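Local coordinates for protein beta-galactosidase (Bacillus circulans, PDB 4MAD) that probably hydrolyses terminal non-reducing beta-D-galactose residues of beta-D-galactosides, as a family 35 glycoside hydrolase with a (beta/alpha)8 barrel, at residues G116-W121 and I128-F133; W252-H255 and E259-T262; A299-T304 and G465-D470; P385-G390 and M459-Y464. All blocks are in the same frame, centred on the assembly; numbering follows the deposited sequence.

Contact 1: residues G116-W121 and I128-F133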
loop_
_atom_site.group_PDB
_atom_site.type_symbol
_atom_site.label_atom_id
_atom_site.label_comp_id
_atom_site.label_asym_id
_atom_site.label_seq_id
_atom_site.Cartn_x
_atom_site.Cartn_y
_atom_site.Cartn_z
ATOM N N GLY A 116 6.245 -0.557 3.947
ATOM C CA GLY A 116 7.034 -0.978 2.841
ATOM C C GLY A 116 6.986 -2.499 2.639
ATOM O O GLY A 116 7.889 -3.030 2.131
ATOM N N GLY A 117 5.892 -3.132 2.995
ATOM C CA GLY A 117 5.719 -4.563 2.840
ATOM C C GLY A 117 6.187 -5.375 4.034
ATOM O O GLY A 117 5.975 -6.553 4.112
ATOM N N PHE A 118 6.823 -4.726 4.964
ATOM C CA PHE A 118 7.251 -5.435 6.176
ATOM C C PHE A 118 6.026 -5.746 7.041
ATOM O O PHE A 118 5.233 -4.946 7.196
ATOM C CB PHE A 118 8.204 -4.582 7.012
ATOM C CG PHE A 118 9.633 -4.585 6.566
ATOM C CD1 PHE A 118 10.212 -5.659 5.963
ATOM C CD2 PHE A 118 10.418 -3.509 6.831
ATOM C CE1 PHE A 118 11.515 -5.640 5.616
ATOM C CE2 PHE A 118 11.720 -3.513 6.470
ATOM C CZ PHE A 118 12.252 -4.585 5.862
ATOM N N PRO A 119 5.938 -6.918 7.617
ATOM C CA PRO A 119 4.878 -7.230 8.567
ATOM C C PRO A 119 5.009 -6.441 9.831
ATOM O O PRO A 119 6.080 -6.259 10.214
ATOM C CB PRO A 119 5.124 -8.694 8.896
ATOM C CG PRO A 119 5.992 -9.191 7.852
ATOM C CD PRO A 119 6.785 -8.074 7.349
ATOM N N TYR A 120 3.922 -6.113 10.489
ATOM C CA TYR A 120 3.895 -5.211 11.623
ATOM C C TYR A 120 4.735 -5.848 12.725
ATOM O O TYR A 120 5.336 -5.187 13.470
ATOM C CB TYR A 120 2.475 -4.953 12.109
ATOM C CG TYR A 120 1.969 -6.055 12.953
ATOM C CD1 TYR A 120 1.991 -5.961 14.317
ATOM C CD2 TYR A 120 1.521 -7.222 12.408
ATOM C CE1 TYR A 120 1.561 -6.980 15.102
ATOM C CE2 TYR A 120 1.090 -8.249 13.216
ATOM C CZ TYR A 120 1.117 -8.118 14.564
ATOM O OH TYR A 120 0.691 -9.146 15.319
ATOM N N TRP A 121 4.736 -7.158 12.766
ATOM C CA TRP A 121 5.367 -7.906 13.826
ATOM C C TRP A 121 6.876 -7.887 13.865
ATOM O O TRP A 121 7.429 -8.319 14.834
ATOM C CB TRP A 121 4.815 -9.325 13.990
ATOM C CG TRP A 121 4.912 -10.122 12.853
ATOM C CD1 TRP A 121 3.972 -10.309 11.971
ATOM C CD2 TRP A 121 6.037 -10.836 12.407
ATOM N NE1 TRP A 121 4.385 -11.107 10.988
ATOM C CE2 TRP A 121 5.677 -11.454 11.225
ATOM C CE3 TRP A 121 7.309 -11.026 12.897
ATOM C CZ2 TRP A 121 6.541 -12.250 10.518
ATOM C CZ3 TRP A 121 8.160 -11.784 12.207
ATOM C CH2 TRP A 121 7.790 -12.393 11.013
ATOM N N ILE A 128 16.101 -6.192 16.830
ATOM C CA ILE A 128 16.069 -6.128 15.393
ATOM C C ILE A 128 16.536 -4.802 14.858
ATOM O O ILE A 128 16.319 -3.804 15.458
ATOM C CB ILE A 128 14.694 -6.483 14.850
ATOM C CG1 ILE A 128 14.750 -6.828 13.370
ATOM C CG2 ILE A 128 13.747 -5.393 15.096
ATOM C CD1 ILE A 128 13.589 -7.469 12.909
ATOM N N LYS A 129 17.235 -4.872 13.741
ATOM C CA LYS A 129 17.570 -3.726 12.944
ATOM C C LYS A 129 17.230 -4.057 11.515
ATOM O O LYS A 129 17.558 -5.104 11.063
ATOM C CB LYS A 129 19.042 -3.392 13.089
ATOM C CG LYS A 129 19.404 -2.939 14.445
ATOM C CD LYS A 129 18.882 -1.608 14.780
ATOM C CE LYS A 129 19.083 -1.354 16.227
ATOM N NZ LYS A 129 18.954 0.027 16.641
ATOM N N LEU A 130 16.536 -3.159 10.850
ATOM C CA LEU A 130 16.041 -3.423 9.510
ATOM C C LEU A 130 17.013 -3.151 8.360
ATOM O O LEU A 130 17.684 -2.194 8.359
ATOM C CB LEU A 130 14.721 -2.690 9.276
ATOM C CG LEU A 130 13.655 -2.886 10.332
ATOM C CD1 LEU A 130 12.509 -2.013 10.155
ATOM C CD2 LEU A 130 13.248 -4.261 10.409
ATOM N N ARG A 131 16.993 -4.014 7.369
ATOM C CA ARG A 131 17.743 -3.792 6.149
ATOM C C ARG A 131 19.232 -3.587 6.342
ATOM O O ARG A 131 19.825 -2.757 5.749
ATOM C CB ARG A 131 17.118 -2.669 5.301
ATOM C CG ARG A 131 15.737 -2.919 4.889
ATOM C CD ARG A 131 15.115 -1.761 4.168
ATOM N NE ARG A 131 15.491 -1.643 2.777
ATOM C CZ ARG A 131 15.266 -0.564 2.059
ATOM N NH1 ARG A 131 14.672 0.454 2.609
ATOM N NH2 ARG A 131 15.611 -0.522 0.796
ATOM N N CYS A 132 19.779 -4.403 7.213
ATOM C CA CYS A 132 21.192 -4.486 7.452
ATOM C C CYS A 132 21.560 -5.871 7.936
ATOM O O CYS A 132 20.729 -6.677 8.139
ATOM C CB CYS A 132 21.676 -3.404 8.383
ATOM S SG CYS A 132 21.049 -3.613 10.010
ATOM N N PHE A 133 22.825 -6.096 8.162
ATOM C CA PHE A 133 23.279 -7.420 8.476
ATOM C C PHE A 133 23.010 -7.726 9.958
ATOM O O PHE A 133 23.896 -7.759 10.766
ATOM C CB PHE A 133 24.766 -7.606 8.137
ATOM C CG PHE A 133 25.180 -9.008 8.061
ATOM C CD1 PHE A 133 24.696 -9.824 7.096
ATOM C CD2 PHE A 133 26.059 -9.533 8.977
ATOM C CE1 PHE A 133 25.057 -11.096 7.029
ATOM C CE2 PHE A 133 26.413 -10.815 8.909
ATOM C CZ PHE A 133 25.902 -11.610 7.920
#
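The far rim of the Phe118 ring meets Leu130 and Arg131, and these two pairs make up the whole contact between 116-121 and 128-133. Atom CE2 of Phe118 lies 4.1 Å from CD1 of Leu130 and 4.2 Å from its CB, an oblique approach in which the two side chains run past each other in opposite senses. The neighbouring ring atom, CZ of Phe118, is 4.0 Å from CG of Arg131, which sits at the ring edge and close to its plane. With chi1 of -82° the phenyl group is set opposite its own carbonyl carbon and spans the distance between two backbones whose nearest CA atoms, those of Phe118 and Leu130, are 9.6 Å apart. Arg131 touches through its CG methylene; its chain then bends at chi3 (79°), and the guanidinium departs to a salt bridge with Glu169 and a cation-pi contact with Phe175. Both segments belong to the long loop between strand 100-104 and helix 135-152 of the barrel, and Tyr137 of that helix touches Phe118 and Arg131. Since no hydrogen bond crosses, the contact rests on van der Waals packing, although the side chain of Arg131 lies about 6 Å from that of Glu171, the predicted proton donor.

Contact 2: residues W252-H255 and E259-T262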
loop_
_atom_site.group_PDB
_atom_site.type_symbol
_atom_site.label_atom_id
_atom_site.label_comp_id
_atom_site.label_asym_id
_atom_site.label_seq_id
_atom_site.Cartn_x
_atom_site.Cartn_y
_atom_site.Cartn_z
ATOM N N TRP A 252 2.475 9.438 -10.791
ATOM C CA TRP A 252 2.870 9.634 -9.410
ATOM C C TRP A 252 1.683 9.345 -8.490
ATOM O O TRP A 252 0.614 9.109 -8.943
ATOM C CB TRP A 252 3.417 11.028 -9.140
ATOM C CG TRP A 252 4.375 11.146 -8.013
ATOM C CD1 TRP A 252 4.202 11.807 -6.871
ATOM C CD2 TRP A 252 5.694 10.615 -7.965
ATOM N NE1 TRP A 252 5.313 11.715 -6.086
ATOM C CE2 TRP A 252 6.259 11.006 -6.753
ATOM C CE3 TRP A 252 6.450 9.848 -8.834
ATOM C CZ2 TRP A 252 7.527 10.642 -6.393
ATOM C CZ3 TRP A 252 7.680 9.507 -8.488
ATOM C CH2 TRP A 252 8.229 9.902 -7.287
ATOM N N PHE A 253 1.935 9.356 -7.210
ATOM C CA PHE A 253 0.935 9.032 -6.211
ATOM C C PHE A 253 0.610 10.219 -5.321
ATOM O O PHE A 253 1.305 11.174 -5.327
ATOM C CB PHE A 253 1.381 7.922 -5.298
ATOM C CG PHE A 253 2.590 8.238 -4.572
ATOM C CD1 PHE A 253 2.566 8.639 -3.279
ATOM C CD2 PHE A 253 3.774 8.169 -5.205
ATOM C CE1 PHE A 253 3.706 8.948 -2.660
ATOM C CE2 PHE A 253 4.883 8.497 -4.599
ATOM C CZ PHE A 253 4.848 8.886 -3.316
ATOM N N ASP A 254 -0.476 10.099 -4.583
ATOM C CA ASP A 254 -1.008 11.188 -3.797
ATOM C C ASP A 254 -0.984 10.886 -2.292
ATOM O O ASP A 254 -1.212 9.805 -1.885
ATOM C CB ASP A 254 -2.461 11.431 -4.141
ATOM C CG ASP A 254 -2.675 11.886 -5.550
ATOM O OD1 ASP A 254 -1.759 12.377 -6.148
ATOM O OD2 ASP A 254 -3.794 11.752 -6.017
ATOM N N HIS A 255 -0.721 11.935 -1.520
ATOM C CA HIS A 255 -0.965 11.955 -0.088
ATOM C C HIS A 255 -2.252 12.739 0.237
ATOM O O HIS A 255 -2.602 13.637 -0.455
ATOM C CB HIS A 255 0.166 12.645 0.672
ATOM C CG HIS A 255 1.551 12.139 0.387
ATOM N ND1 HIS A 255 1.956 10.864 0.672
ATOM C CD2 HIS A 255 2.640 12.767 -0.081
ATOM C CE1 HIS A 255 3.225 10.722 0.380
ATOM N NE2 HIS A 255 3.673 11.872 -0.049
ATOM N N GLU A 259 -2.865 18.040 -4.144
ATOM C CA GLU A 259 -3.479 18.060 -5.438
ATOM C C GLU A 259 -3.168 16.728 -6.125
ATOM O O GLU A 259 -2.119 16.195 -5.918
ATOM C CB GLU A 259 -2.966 19.228 -6.263
ATOM C CG GLU A 259 -3.325 19.113 -7.704
ATOM C CD GLU A 259 -2.954 20.327 -8.561
ATOM O OE1 GLU A 259 -1.972 20.963 -8.234
ATOM O OE2 GLU A 259 -3.656 20.560 -9.537
ATOM N N HIS A 260 -4.101 16.222 -6.908
ATOM C CA HIS A 260 -3.922 14.951 -7.568
ATOM C C HIS A 260 -2.815 15.096 -8.605
ATOM O O HIS A 260 -2.836 16.002 -9.373
ATOM C CB HIS A 260 -5.234 14.565 -8.213
ATOM C CG HIS A 260 -5.196 13.335 -9.056
ATOM N ND1 HIS A 260 -4.733 12.136 -8.603
ATOM C CD2 HIS A 260 -5.624 13.112 -10.316
ATOM C CE1 HIS A 260 -4.856 11.232 -9.548
ATOM N NE2 HIS A 260 -5.384 11.804 -10.603
ATOM N N HIS A 261 -1.889 14.160 -8.610
ATOM C CA HIS A 261 -0.799 14.170 -9.544
ATOM C C HIS A 261 -1.188 13.526 -10.831
ATOM O O HIS A 261 -1.639 12.422 -10.851
ATOM C CB HIS A 261 0.412 13.433 -9.008
ATOM C CG HIS A 261 1.023 14.047 -7.795
ATOM N ND1 HIS A 261 0.601 13.760 -6.529
ATOM C CD2 HIS A 261 2.028 14.933 -7.659
ATOM C CE1 HIS A 261 1.315 14.439 -5.664
ATOM N NE2 HIS A 261 2.199 15.146 -6.323
ATOM N N THR A 262 -0.967 14.255 -11.899
ATOM C CA THR A 262 -1.013 13.716 -13.240
ATOM C C THR A 262 0.123 14.203 -14.141
ATOM O O THR A 262 0.725 15.207 -13.866
ATOM C CB THR A 262 -2.328 14.003 -13.918
ATOM O OG1 THR A 262 -2.480 15.384 -14.133
ATOM C CG2 THR A 262 -3.454 13.511 -13.113
HETATM O O HOH W 1 -1.797 10.294 -9.055
#
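Asp254 faces two consecutive histidines, His260 and His261, and gives one carboxylate oxygen to each. Its OD2 takes the ND1 proton of His260 at 2.8 Å through the syn lone pair; the bond is nearly straight (175°) and lies in the imidazole plane, although ring and carboxylate planes stand 82° apart. OD1 has two donors: the backbone N of His261 at 3.0 Å, on its syn side, and ND1 of His261 at 2.8 Å, arriving almost in line with the C-O bond. Here the planes differ by only 33°. Ring and amide of His261 can reach the same oxygen with its CG beside the backbone N. Trp252, which helps line the pocket holding 2-(2-methoxyethoxy)ethanol, runs alongside and turns the edge of its five-membered ring to the His261 face in a T-shaped pair, centroids 4.9 Å apart, with CD1 over the imidazole centre. A water donates to both Trp252 O and His261 O. Without the carboxylate, as with an alanine here, both ND1 groups and the His261 amide would probably lose their acceptor, and the rings be freer to turn. Both segments lie in the loop between barrel strand 244-249 and helix 265-276, and Phe253 packs on Asn300 of strand 299-301.

Contact 3: residues A299-T304 and G465-D470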
loop_
_atom_site.group_PDB
_atom_site.type_symbol
_atom_site.label_atom_id
_atom_site.label_comp_id
_atom_site.label_asym_id
_atom_site.label_seq_id
_atom_site.Cartn_x
_atom_site.Cartn_y
_atom_site.Cartn_z
ATOM N N ALA A 299 2.989 5.441 3.684
ATOM C CA ALA A 299 3.205 6.829 4.041
ATOM C C ALA A 299 4.638 7.252 3.815
ATOM O O ALA A 299 5.466 6.449 3.609
ATOM C CB ALA A 299 2.836 7.095 5.438
ATOM N N ASN A 300 4.849 8.546 3.874
ATOM C CA ASN A 300 6.149 9.132 3.780
ATOM C C ASN A 300 6.312 10.110 4.926
ATOM O O ASN A 300 5.405 10.372 5.656
ATOM C CB ASN A 300 6.369 9.845 2.456
ATOM C CG ASN A 300 6.461 8.892 1.300
ATOM O OD1 ASN A 300 7.457 8.314 1.071
ATOM N ND2 ASN A 300 5.396 8.717 0.654
ATOM N N HIS A 301 7.531 10.550 5.101
ATOM C CA HIS A 301 7.833 11.558 6.083
ATOM C C HIS A 301 8.857 12.498 5.460
ATOM O O HIS A 301 9.848 12.062 5.042
ATOM C CB HIS A 301 8.403 10.880 7.342
ATOM C CG HIS A 301 8.326 11.719 8.565
ATOM N ND1 HIS A 301 9.007 12.897 8.685
ATOM C CD2 HIS A 301 7.628 11.573 9.704
ATOM C CE1 HIS A 301 8.750 13.432 9.857
ATOM N NE2 HIS A 301 7.922 12.647 10.495
ATOM N N ASN A 302 8.623 13.786 5.423
ATOM C CA ASN A 302 9.665 14.625 4.911
ATOM C C ASN A 302 10.511 15.044 6.108
ATOM O O ASN A 302 10.536 14.375 7.076
ATOM C CB ASN A 302 9.168 15.756 4.030
ATOM C CG ASN A 302 8.191 16.644 4.694
ATOM O OD1 ASN A 302 7.498 17.406 4.049
ATOM N ND2 ASN A 302 8.111 16.550 5.971
ATOM N N GLU A 303 11.197 16.028 6.041
ATOM C CA GLU A 303 11.887 16.182 7.321
ATOM C C GLU A 303 11.002 16.691 8.449
ATOM O O GLU A 303 11.373 16.671 9.585
ATOM C CB GLU A 303 13.082 17.122 7.153
ATOM C CG GLU A 303 14.171 16.585 6.237
ATOM C CD GLU A 303 14.723 15.254 6.709
ATOM O OE1 GLU A 303 14.902 15.084 7.933
ATOM O OE2 GLU A 303 14.979 14.378 5.857
ATOM N N THR A 304 9.868 17.170 8.207
ATOM C CA THR A 304 9.017 17.744 9.194
ATOM C C THR A 304 7.732 16.968 9.479
ATOM O O THR A 304 7.388 16.787 10.609
ATOM C CB THR A 304 8.689 19.192 8.837
ATOM O OG1 THR A 304 7.630 19.645 9.646
ATOM C CG2 THR A 304 8.275 19.339 7.455
ATOM N N GLY A 465 12.481 6.012 3.595
ATOM C CA GLY A 465 13.289 6.909 4.393
ATOM C C GLY A 465 13.651 6.469 5.801
ATOM O O GLY A 465 13.435 5.388 6.166
ATOM N N PRO A 466 14.188 7.407 6.549
ATOM C CA PRO A 466 14.891 7.133 7.793
ATOM C C PRO A 466 13.963 6.964 8.976
ATOM O O PRO A 466 14.418 6.647 10.021
ATOM C CB PRO A 466 15.772 8.366 7.968
ATOM C CG PRO A 466 15.206 9.358 7.144
ATOM C CD PRO A 466 14.531 8.728 6.028
ATOM N N PHE A 467 12.691 7.215 8.804
ATOM C CA PHE A 467 11.809 7.104 9.935
ATOM C C PHE A 467 10.952 5.872 9.843
ATOM O O PHE A 467 9.914 5.816 10.372
ATOM C CB PHE A 467 11.028 8.359 10.163
ATOM C CG PHE A 467 11.893 9.556 10.252
ATOM C CD1 PHE A 467 12.834 9.644 11.214
ATOM C CD2 PHE A 467 11.848 10.506 9.306
ATOM C CE1 PHE A 467 13.636 10.697 11.284
ATOM C CE2 PHE A 467 12.659 11.558 9.375
ATOM C CZ PHE A 467 13.552 11.637 10.391
ATOM N N VAL A 468 11.444 4.893 9.132
ATOM C CA VAL A 468 10.677 3.690 8.826
ATOM C C VAL A 468 10.365 2.839 10.015
ATOM O O VAL A 468 9.514 2.030 9.942
ATOM C CB VAL A 468 11.329 2.831 7.744
ATOM C CG1 VAL A 468 12.607 2.279 8.228
ATOM C CG2 VAL A 468 10.445 1.733 7.341
ATOM N N VAL A 469 11.075 3.034 11.114
ATOM C CA VAL A 469 10.760 2.253 12.291
ATOM C C VAL A 469 9.604 2.956 12.953
ATOM O O VAL A 469 9.775 3.796 13.788
ATOM C CB VAL A 469 11.938 2.151 13.242
ATOM C CG1 VAL A 469 11.532 1.489 14.493
ATOM C CG2 VAL A 469 13.054 1.429 12.641
ATOM N N ASP A 470 8.415 2.611 12.521
ATOM C CA ASP A 470 7.256 3.448 12.671
ATOM C C ASP A 470 6.203 2.728 13.502
ATOM O O ASP A 470 5.371 2.090 12.978
ATOM C CB ASP A 470 6.703 3.824 11.294
ATOM C CG ASP A 470 5.635 4.875 11.359
ATOM O OD1 ASP A 470 5.545 5.580 12.323
ATOM O OD2 ASP A 470 4.963 5.048 10.395
#
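His301 and Phe467 form an edge-to-face aromatic pair that joins the short strand 299-301, which lies within the family 35 catalytic region, to a type I beta turn (Gly465 to Val468) in the first all-beta domain. The two rings are inclined at 58°, and their centroids are 4.9 Å apart, so this is a tilted T rather than a perpendicular one.

Followed outward, the His301 side chain meets Phe467 from its first carbon onward. Atom CB of His301 is 4.0 Å from CD2 of Phe467, and CG closes to 3.8 Å from that same ring carbon. With chi1 at -160° the imidazole is placed opposite its backbone N and beside its carbonyl carbon, and this turns one imidazole face to the phenyl edge; CD2 stands 3.6 Å above that face, displaced toward its rim. ND1 of His301 touches CE2 of Phe467 as well, at 4.0 Å. Beyond this the nitrogen has a polar task, donating in the imidazole plane to the carbonyl O of Asn302, a bond of 2.7 Å from His301 ND1 to Asn302 O that helps fix the ring's rotation. A serine in place of His301 would probably leave the Phe467 edge without the flat surface it packs on and Asn302 O without this donor.

His301 also touches Ile462 and, on strand 306-308, Tyr306. On the Phe467 ring, Pro466 of the same turn places CG over one face, whereas the carboxylate of Glu303 approaches at the edge, where its OE1 lies 4.4 Å from CE2 of Phe467.

Contact 4: residues P385-G390 and M459-Y464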
loop_
_atom_site.group_PDB
_atom_site.type_symbol
_atom_site.label_atom_id
_atom_site.label_comp_id
_atom_site.label_asym_id
_atom_site.label_seq_id
_atom_site.Cartn_x
_atom_site.Cartn_y
_atom_site.Cartn_z
ATOM N N PRO A 385 2.575 0.688 22.095
ATOM C CA PRO A 385 2.109 0.877 20.726
ATOM C C PRO A 385 1.358 -0.377 20.260
ATOM O O PRO A 385 1.530 -1.400 20.811
ATOM C CB PRO A 385 3.389 1.057 19.945
ATOM C CG PRO A 385 4.404 0.432 20.771
ATOM C CD PRO A 385 4.020 0.518 22.151
ATOM N N MET A 386 0.532 -0.265 19.238
ATOM C CA MET A 386 -0.440 -1.304 18.936
ATOM C C MET A 386 0.183 -2.646 18.584
ATOM O O MET A 386 -0.392 -3.641 18.740
ATOM C CB MET A 386 -1.418 -0.849 17.834
ATOM C CG MET A 386 -0.793 -0.695 16.548
ATOM S SD MET A 386 -2.060 -0.462 15.279
ATOM C CE MET A 386 -2.963 0.898 15.881
ATOM N N GLU A 387 1.388 -2.619 18.063
ATOM C CA GLU A 387 2.062 -3.835 17.683
ATOM C C GLU A 387 2.279 -4.758 18.904
ATOM O O GLU A 387 2.333 -5.956 18.782
ATOM C CB GLU A 387 3.376 -3.519 17.019
ATOM C CG GLU A 387 3.259 -2.710 15.784
ATOM C CD GLU A 387 3.285 -1.223 16.001
ATOM O OE1 GLU A 387 3.467 -0.857 17.130
ATOM O OE2 GLU A 387 3.137 -0.454 15.050
ATOM N N LYS A 388 2.463 -4.136 20.038
ATOM C CA LYS A 388 2.706 -4.862 21.292
ATOM C C LYS A 388 1.476 -5.586 21.803
ATOM O O LYS A 388 1.570 -6.389 22.698
ATOM C CB LYS A 388 3.268 -3.965 22.391
ATOM C CG LYS A 388 4.595 -3.432 22.098
ATOM C CD LYS A 388 5.668 -4.343 22.404
ATOM C CE LYS A 388 5.798 -4.609 23.871
ATOM N NZ LYS A 388 6.826 -5.654 24.180
ATOM N N TYR A 389 0.327 -5.186 21.289
ATOM C CA TYR A 389 -0.920 -5.783 21.643
ATOM C C TYR A 389 -1.331 -6.783 20.547
ATOM O O TYR A 389 -2.372 -7.275 20.583
ATOM C CB TYR A 389 -1.993 -4.744 21.887
ATOM C CG TYR A 389 -1.692 -3.751 22.987
ATOM C CD1 TYR A 389 -1.572 -4.156 24.293
ATOM C CD2 TYR A 389 -1.553 -2.436 22.729
ATOM C CE1 TYR A 389 -1.308 -3.281 25.272
ATOM C CE2 TYR A 389 -1.302 -1.556 23.715
ATOM C CZ TYR A 389 -1.177 -1.996 25.014
ATOM O OH TYR A 389 -0.901 -1.153 26.043
ATOM N N GLY A 390 -0.436 -7.052 19.626
ATOM C CA GLY A 390 -0.706 -7.921 18.513
ATOM C C GLY A 390 -1.505 -7.367 17.361
ATOM O O GLY A 390 -2.105 -8.117 16.664
ATOM N N MET A 459 -2.558 5.551 10.572
ATOM C CA MET A 459 -2.889 6.085 9.263
ATOM C C MET A 459 -2.037 5.515 8.122
ATOM O O MET A 459 -2.125 5.950 7.027
ATOM C CB MET A 459 -2.810 7.601 9.292
ATOM C CG MET A 459 -3.744 8.253 10.246
ATOM S SD MET A 459 -3.599 10.037 10.286
ATOM C CE MET A 459 -4.375 10.438 8.810
ATOM N N GLY A 460 -1.210 4.559 8.492
ATOM C CA GLY A 460 -0.266 3.884 7.645
ATOM C C GLY A 460 1.216 3.995 7.932
ATOM O O GLY A 460 1.692 5.061 8.113
ATOM N N ARG A 461 1.875 2.850 7.995
ATOM C CA ARG A 461 3.272 2.814 8.325
ATOM C C ARG A 461 4.126 3.313 7.179
ATOM O O ARG A 461 3.947 2.919 6.098
ATOM C CB ARG A 461 3.744 1.429 8.781
ATOM C CG ARG A 461 3.200 0.961 10.103
ATOM C CD ARG A 461 3.915 -0.217 10.755
ATOM N NE ARG A 461 3.251 -0.577 11.994
ATOM C CZ ARG A 461 2.095 -1.181 12.022
ATOM N NH1 ARG A 461 1.528 -1.542 10.892
ATOM N NH2 ARG A 461 1.526 -1.453 13.150
ATOM N N ILE A 462 5.062 4.173 7.515
ATOM C CA ILE A 462 6.011 4.759 6.623
ATOM C C ILE A 462 6.759 3.677 5.857
ATOM O O ILE A 462 7.086 2.681 6.360
ATOM C CB ILE A 462 7.024 5.630 7.389
ATOM C CG1 ILE A 462 6.340 6.904 7.823
ATOM C CG2 ILE A 462 8.199 5.990 6.542
ATOM C CD1 ILE A 462 6.988 7.602 8.923
ATOM N N ASN A 463 6.918 3.935 4.585
ATOM C CA ASN A 463 7.492 2.975 3.663
ATOM C C ASN A 463 8.779 3.377 2.956
ATOM O O ASN A 463 9.201 2.700 2.139
ATOM C CB ASN A 463 6.468 2.547 2.608
ATOM C CG ASN A 463 6.076 3.668 1.653
ATOM O OD1 ASN A 463 6.746 3.939 0.635
ATOM N ND2 ASN A 463 4.987 4.297 1.972
ATOM N N TYR A 464 9.322 4.524 3.298
ATOM C CA TYR A 464 10.506 5.022 2.697
ATOM C C TYR A 464 11.164 6.006 3.653
ATOM O O TYR A 464 10.493 6.752 4.275
ATOM C CB TYR A 464 10.182 5.769 1.391
ATOM C CG TYR A 464 11.371 6.322 0.685
ATOM C CD1 TYR A 464 12.103 5.545 -0.194
ATOM C CD2 TYR A 464 11.777 7.629 0.886
ATOM C CE1 TYR A 464 13.207 6.032 -0.810
ATOM C CE2 TYR A 464 12.872 8.124 0.253
ATOM C CZ TYR A 464 13.573 7.336 -0.604
ATOM O OH TYR A 464 14.645 7.832 -1.231
#
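A buried salt bridge of the first all-beta domain, where it faces the barrel, ties the 3-10 segment 386-389 to the loop that follows strand 449-457. Glu387 and Arg461 supply it, reaching from opposite directions across backbones whose nearest CA atoms, their own, are 11.5 Å apart. The guanidinium is used side-on: NH2 of Arg461 donates to OE2 of Glu387 at 2.7 Å with an angle of 158°, and NE of Arg461 donates to the same OE2 at 3.1 Å, more bent at 136°. OE2 lies in the guanidinium plane, but the carboxylate is turned 63° against it. NE meets the anti lone pair, while NH2 arrives on the anti side, out of the carboxylate plane.

Arg461 is extended from CG to NE, whereas Glu387 folds at chi2, which turns its carboxylate back toward the guanidinium; CG of Glu387 lies 3.4 Å from NH2 of Arg461. This pairing belongs to a wider network at the seam between the beta domain and the barrel: Arg461 NH1 forms a salt bridge with Glu114 of the catalytic region, NH2 also bonds the carbonyl O of Ala392, and OE2 of Glu387 accepts from the backbone N of Lys472 as well. Three N-H groups thus converge on one buried oxygen, which would probably stabilise the charged carboxylate. Met386 completes the contact without polar bonding, its CG 4.2 Å from NH2 of Arg461 in an oblique approach.

In the fold
Contacts 1 and 4 are buried, whereas contacts 2 and 3 lie at the surface. Contacts 1 and 2 each close a loop following a barrel strand, the first by apolar packing and the second by carboxylate-histidine bonds; they do not touch, their nearest atoms being about 12 Å apart. Contact 3 bridges barrel region and beta domain with aromatic rings, and contact 4, nested within the loop that contact 3 closes, relies on charge. Segment 459-464 ties contact 4 to contacts 3 and 1: Asn463 N lies 3.1 Å from Ala299 O of contact 3, a probable hydrogen bond, and Arg461 packs on Tyr120 of contact 1. Phe253 of contact 2 meets Asn300 of contact 3.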